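Local coordinates for protein bazooka, isoform C,LD29223p (PDB 5OAK) that binds, through its first PDZ domain, the PDZ-binding motif of the cell polarity protein Par6, and may also bind phosphatidylinositol and phosphatidic acid, at residues 57-62 with 79-84; 11-14 with 18-21. All blocks are in the same frame, centred on the assembly; numbering follows the deposited sequence. Where two conformers were deposited one is given.

Contact 1. Residues 57-62 with 79-84; sequences EINGIK and LESSEL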
loop_
_atom_site.group_PDB
_atom_site.type_symbol
_atom_site.label_atom_id
_atom_site.label_comp_id
_atom_site.label_asym_id
_atom_site.label_seq_id
_atom_site.Cartn_x
_atom_site.Cartn_y
_atom_site.Cartn_z
ATOM N N GLU A 57 2.295 3.480 6.020
ATOM C CA GLU A 57 2.944 2.462 6.850
ATOM C C GLU A 57 2.386 1.106 6.489
ATOM O O GLU A 57 1.158 0.984 6.245
ATOM C CB GLU A 57 2.710 2.782 8.347
ATOM C CG GLU A 57 3.367 1.864 9.352
ATOM C CD GLU A 57 3.149 2.352 10.788
ATOM O OE1 GLU A 57 3.355 1.587 11.754
ATOM O OE2 GLU A 57 2.769 3.527 10.952
ATOM N N ILE A 58 3.251 0.089 6.449
ATOM C CA ILE A 58 2.795 -1.270 6.141
ATOM C C ILE A 58 3.394 -2.208 7.155
ATOM O O ILE A 58 4.611 -2.257 7.289
ATOM C CB ILE A 58 3.186 -1.721 4.708
ATOM C CG1 ILE A 58 2.583 -0.741 3.693
ATOM C CG2 ILE A 58 2.648 -3.179 4.451
ATOM C CD1 ILE A 58 3.026 -1.013 2.297
ATOM N N ASN A 59 2.539 -2.923 7.891
ATOM C CA ASN A 59 2.988 -3.886 8.908
ATOM C C ASN A 59 4.015 -3.249 9.839
ATOM O O ASN A 59 5.064 -3.829 10.171
ATOM C CB ASN A 59 3.528 -5.172 8.267
ATOM C CG ASN A 59 2.420 -5.997 7.687
ATOM O OD1 ASN A 59 1.282 -5.625 7.818
ATOM N ND2 ASN A 59 2.727 -7.108 7.054
ATOM N N GLY A 60 3.712 -2.018 10.241
ATOM C CA GLY A 60 4.524 -1.307 11.219
ATOM C C GLY A 60 5.764 -0.604 10.702
ATOM O O GLY A 60 6.444 0.086 11.473
ATOM N N ILE A 61 6.025 -0.722 9.403
ATOM C CA ILE A 61 7.216 -0.126 8.780
ATOM C C ILE A 61 6.749 1.192 8.135
ATOM O O ILE A 61 5.971 1.196 7.160
ATOM C CB ILE A 61 7.882 -1.027 7.748
ATOM C CG1 ILE A 61 8.266 -2.377 8.373
ATOM C CG2 ILE A 61 9.097 -0.312 7.118
ATOM C CD1 ILE A 61 9.098 -2.244 9.613
ATOM N N LYS A 62 7.187 2.309 8.699
ATOM C CA LYS A 62 6.852 3.629 8.155
ATOM C C LYS A 62 7.499 3.838 6.799
ATOM O O LYS A 62 8.722 3.611 6.624
ATOM C CB LYS A 62 7.312 4.648 9.141
ATOM C CG LYS A 62 6.358 4.642 10.302
ATOM C CD LYS A 62 6.706 5.699 11.328
ATOM C CE LYS A 62 5.938 5.421 12.626
ATOM N NZ LYS A 62 6.230 6.460 13.640
ATOM N N LEU A 79 4.363 -8.947 1.735
ATOM C CA LEU A 79 3.549 -9.891 0.957
ATOM C C LEU A 79 3.905 -11.338 1.266
ATOM O O LEU A 79 3.208 -12.258 0.781
ATOM C CB LEU A 79 3.669 -9.624 -0.561
ATOM C CG LEU A 79 2.944 -8.322 -0.964
ATOM C CD1 LEU A 79 3.355 -7.912 -2.361
ATOM C CD2 LEU A 79 1.407 -8.421 -0.823
ATOM N N GLU A 80 4.932 -11.566 2.087
ATOM C CA GLU A 80 5.185 -12.900 2.624
ATOM C C GLU A 80 4.319 -13.204 3.821
ATOM O O GLU A 80 4.293 -14.359 4.267
ATOM C CB GLU A 80 6.671 -13.079 3.022
ATOM C CG GLU A 80 7.632 -12.968 1.831
ATOM C CD GLU A 80 7.574 -14.157 0.877
ATOM O OE1 GLU A 80 7.115 -15.254 1.280
ATOM O OE2 GLU A 80 8.023 -13.995 -0.279
ATOM N N SER A 81 3.626 -12.197 4.366
ATOM C CA SER A 81 2.845 -12.436 5.582
ATOM C C SER A 81 1.353 -12.645 5.274
ATOM O O SER A 81 0.882 -12.408 4.147
ATOM C CB SER A 81 3.038 -11.300 6.576
ATOM O OG SER A 81 2.332 -10.177 6.124
ATOM N N SER A 82 0.613 -13.133 6.262
ATOM C CA SER A 82 -0.787 -13.541 6.040
ATOM C C SER A 82 -1.751 -12.371 5.887
ATOM O O SER A 82 -2.868 -12.537 5.421
ATOM C CB SER A 82 -1.253 -14.440 7.187
ATOM O OG SER A 82 -1.276 -13.689 8.385
ATOM N N GLU A 83 -1.342 -11.173 6.288
ATOM C CA GLU A 83 -2.181 -10.006 6.152
ATOM C C GLU A 83 -1.327 -8.766 6.174
ATOM O O GLU A 83 -0.198 -8.779 6.638
ATOM C CB GLU A 83 -3.213 -9.940 7.250
ATOM C CG GLU A 83 -2.579 -9.817 8.573
ATOM C CD GLU A 83 -3.507 -10.104 9.695
ATOM O OE1 GLU A 83 -3.286 -9.504 10.759
ATOM O OE2 GLU A 83 -4.426 -10.931 9.498
ATOM N N LEU A 84 -1.894 -7.695 5.645
ATOM C CA LEU A 84 -1.242 -6.393 5.595
ATOM C C LEU A 84 -2.014 -5.426 6.464
ATOM O O LEU A 84 -3.211 -5.193 6.224
ATOM C CB LEU A 84 -1.215 -5.836 4.171
ATOM C CG LEU A 84 -0.703 -6.725 3.039
ATOM C CD1 LEU A 84 -0.736 -5.951 1.732
ATOM C CD2 LEU A 84 0.687 -7.178 3.329
#

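Contact 2. Residues 11-14 with 18-21; sequences IINE and PLGL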
loop_
_atom_site.group_PDB
_atom_site.type_symbol
_atom_site.label_atom_id
_atom_site.label_comp_id
_atom_site.label_asym_id
_atom_site.label_seq_id
_atom_site.Cartn_x
_atom_site.Cartn_y
_atom_site.Cartn_z
ATOM N N ILE A 11 -5.846 -5.751 5.255
ATOM C CA ILE A 11 -6.084 -6.459 3.992
ATOM C C ILE A 11 -5.633 -7.893 4.179
ATOM O O ILE A 11 -4.469 -8.130 4.536
ATOM C CB ILE A 11 -5.287 -5.826 2.810
ATOM C CG1 ILE A 11 -5.698 -4.392 2.621
ATOM C CG2 ILE A 11 -5.535 -6.566 1.502
ATOM C CD1 ILE A 11 -4.793 -3.750 1.570
ATOM N N ILE A 12 -6.489 -8.865 3.894
ATOM C CA ILE A 12 -6.074 -10.260 4.002
ATOM C C ILE A 12 -5.226 -10.605 2.756
ATOM O O ILE A 12 -5.607 -10.268 1.630
ATOM C CB ILE A 12 -7.301 -11.181 4.106
ATOM C CG1 ILE A 12 -8.180 -10.737 5.296
ATOM C CG2 ILE A 12 -6.899 -12.660 4.239
ATOM C CD1 ILE A 12 -7.446 -10.597 6.617
ATOM N N ASN A 13 -4.087 -11.260 2.948
ATOM C CA ASN A 13 -3.203 -11.566 1.830
ATOM C C ASN A 13 -3.537 -12.946 1.287
ATOM O O ASN A 13 -3.808 -13.841 2.035
ATOM C CB ASN A 13 -1.745 -11.496 2.286
ATOM C CG ASN A 13 -0.771 -11.575 1.132
ATOM O OD1 ASN A 13 -1.124 -11.301 -0.010
ATOM N ND2 ASN A 13 0.461 -11.939 1.427
ATOM N N GLU A 14 -3.670 -13.055 0.007
ATOM C CA GLU A 14 -3.885 -14.345 -0.669
ATOM C C GLU A 14 -2.596 -14.639 -1.402
ATOM O O GLU A 14 -2.239 -13.920 -2.347
ATOM C CB GLU A 14 -5.056 -14.233 -1.622
ATOM C CG GLU A 14 -5.303 -15.537 -2.360
ATOM C CD GLU A 14 -6.482 -15.433 -3.318
ATOM O OE1 GLU A 14 -7.384 -14.572 -3.111
ATOM O OE2 GLU A 14 -6.469 -16.195 -4.301
ATOM N N PRO A 18 -3.139 -11.353 -6.871
ATOM C CA PRO A 18 -3.148 -9.903 -6.651
ATOM C C PRO A 18 -4.193 -9.506 -5.607
ATOM O O PRO A 18 -5.259 -10.147 -5.495
ATOM C CB PRO A 18 -3.527 -9.323 -8.015
ATOM C CG PRO A 18 -3.923 -10.521 -8.862
ATOM C CD PRO A 18 -3.406 -11.738 -8.260
ATOM N N LEU A 19 -3.887 -8.476 -4.833
ATOM C CA LEU A 19 -4.822 -7.943 -3.845
ATOM C C LEU A 19 -5.758 -6.902 -4.416
ATOM O O LEU A 19 -6.789 -6.573 -3.810
ATOM C CB LEU A 19 -4.047 -7.380 -2.650
ATOM C CG LEU A 19 -3.167 -8.466 -2.033
ATOM C CD1 LEU A 19 -2.441 -7.940 -0.837
ATOM C CD2 LEU A 19 -3.986 -9.737 -1.627
ATOM N N GLY A 20 -5.433 -6.406 -5.595
ATOM C CA GLY A 20 -6.343 -5.498 -6.284
ATOM C C GLY A 20 -6.033 -4.020 -6.146
ATOM O O GLY A 20 -6.917 -3.196 -6.258
ATOM N N LEU A 21 -4.772 -3.666 -5.939
ATOM C CA LEU A 21 -4.265 -2.301 -5.649
ATOM C C LEU A 21 -3.353 -1.833 -6.782
ATOM O O LEU A 21 -2.397 -2.585 -7.076
ATOM C CB LEU A 21 -3.428 -2.300 -4.321
ATOM C CG LEU A 21 -2.905 -0.989 -3.781
ATOM C CD1 LEU A 21 -4.122 -0.178 -3.524
ATOM C CD2 LEU A 21 -2.115 -1.195 -2.508
HETATM O O HOH W 1 -6.578 -11.777 -4.004
#

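Contact 1. Residues 57-62 with 79-84
The flat carboxamide of Asn59 lies against the backbone of Glu83 and Leu84, and its two polar ends do different work. The oxygen, OD1, rests 3.4 Å from Leu84 CA and accepts a hydrogen bond from the backbone N of Arg85. The nitrogen, ND2, points to the carbonyl of the preceding peptide unit: from ND2 to Glu83 O is 3.4 Å, a weak hydrogen bond. Torsions set this division of labour. With chi1 at -72°, CG stands beside the backbone N, and chi2 near -3° turns OD1 back to the side of Asn59's own CA, leaving ND2 on the far side to reach across. A backbone hydrogen bond between Asn59 and Arg85 carries the pairing of strands 54-58 and 83-89 on to the turn, and the OD1 bond reinforces it.

Asn59 and Gly60 are the two central residues of a type I' turn of the Asn-Gly kind, the two-residue loop of a beta hairpin. It is closed by a reciprocal backbone pair, with Ile58 N to Ile61 O and Ile61 N to Ile58 O both 3.0 Å. Both have positive phi, as the type requires, and the turn reverses the chain between strands 54-58 and 61-62 of the PDZ domain. Ser81 completes the polar cluster. Its OG lies 3.2 Å from Asn59 ND2 and is hydrogen-bonded to Ala78 O of helix 68-78; Glu83 O, 2.9 Å from Ser81 OG, may compete for the single hydroxyl proton. On the apolar side, Ile58 and Leu84 both pack on Ala78.

Contact 2. Residues 11-14 with 18-21
Leu19 carries this contact almost alone, laying both methyl groups against residues 11-14. Its CD2 meets a largely polar surface, lying 3.7 Å from Ile12 O, while Asn13 OD1 stands 3.6 Å from that same Leu19 CD2. The other methyl is shared between polar and apolar neighbours: Leu19 CD1 approaches Ile11 CG2 at 4.1 Å, the one purely hydrocarbon touch between the segments. Asn13 crosses the leucine at about a right angle. Its chi1 of -170° swings CG away from the backbone N, so that OD1 faces the leucine methyls, while ND2 is held on Leu79 O and Ser81 O. Trimming Leu19 to an alanine would probably open a gap beside the Asn13 carboxamide and cost Ile11 CG2 this apolar neighbour.

At the outer edge a water spans the segments, 3.0 Å from Glu14 OE1 and 2.6 Å from Pro18 O, although other acceptors may compete for its protons. The carboxylate of Glu14 is steadied further by a salt bridge to Arg43 and a hydrogen bond between OE2 and Ser17 OG.

Pro18-Leu19-Gly20-Leu21 is this domain's version of the GLGF carboxylate-binding loop of PDZ domains. Gly20 takes a positive phi of 99°, where a side chain would jam against the preceding carbonyl. Backbone groups of Leu19, Gly20 and Leu21 hydrogen-bond to the second subunit; packing on Leu21 is its Leu117, which ends the engineered C-terminal fusion that supplies the Par6 PDZ-binding motif. The loop joins strand 7-12 to strand 21-25, with helix 43-46 linked to it by a backbone hydrogen bond between Leu19 and Ala44 and strand 83-89 flanking strand 7-12.

Contacts 1 and 2 follow one another along the PDZ chain, their centres about 12 Å apart, and are joined through a single sheet in which strands 7-12 and 83-89 are neighbours. A probable backbone hydrogen bond ties them directly, Leu84 N to Ile11 O at 2.8 Å. Leu84 also packs on Leu19, giving the two an apolar meeting point. Their roles differ. Contact 2 includes the loop whose backbone hydrogen-bonds to the second subunit, whose engineered C-terminal tail lies in the peptide-binding groove, whereas contact 1 secures a hairpin corner to the strand that flanks segment 11-14. Residues 79-84 thus belong to contact 1 and, through that bond and packing, also touch contact 2.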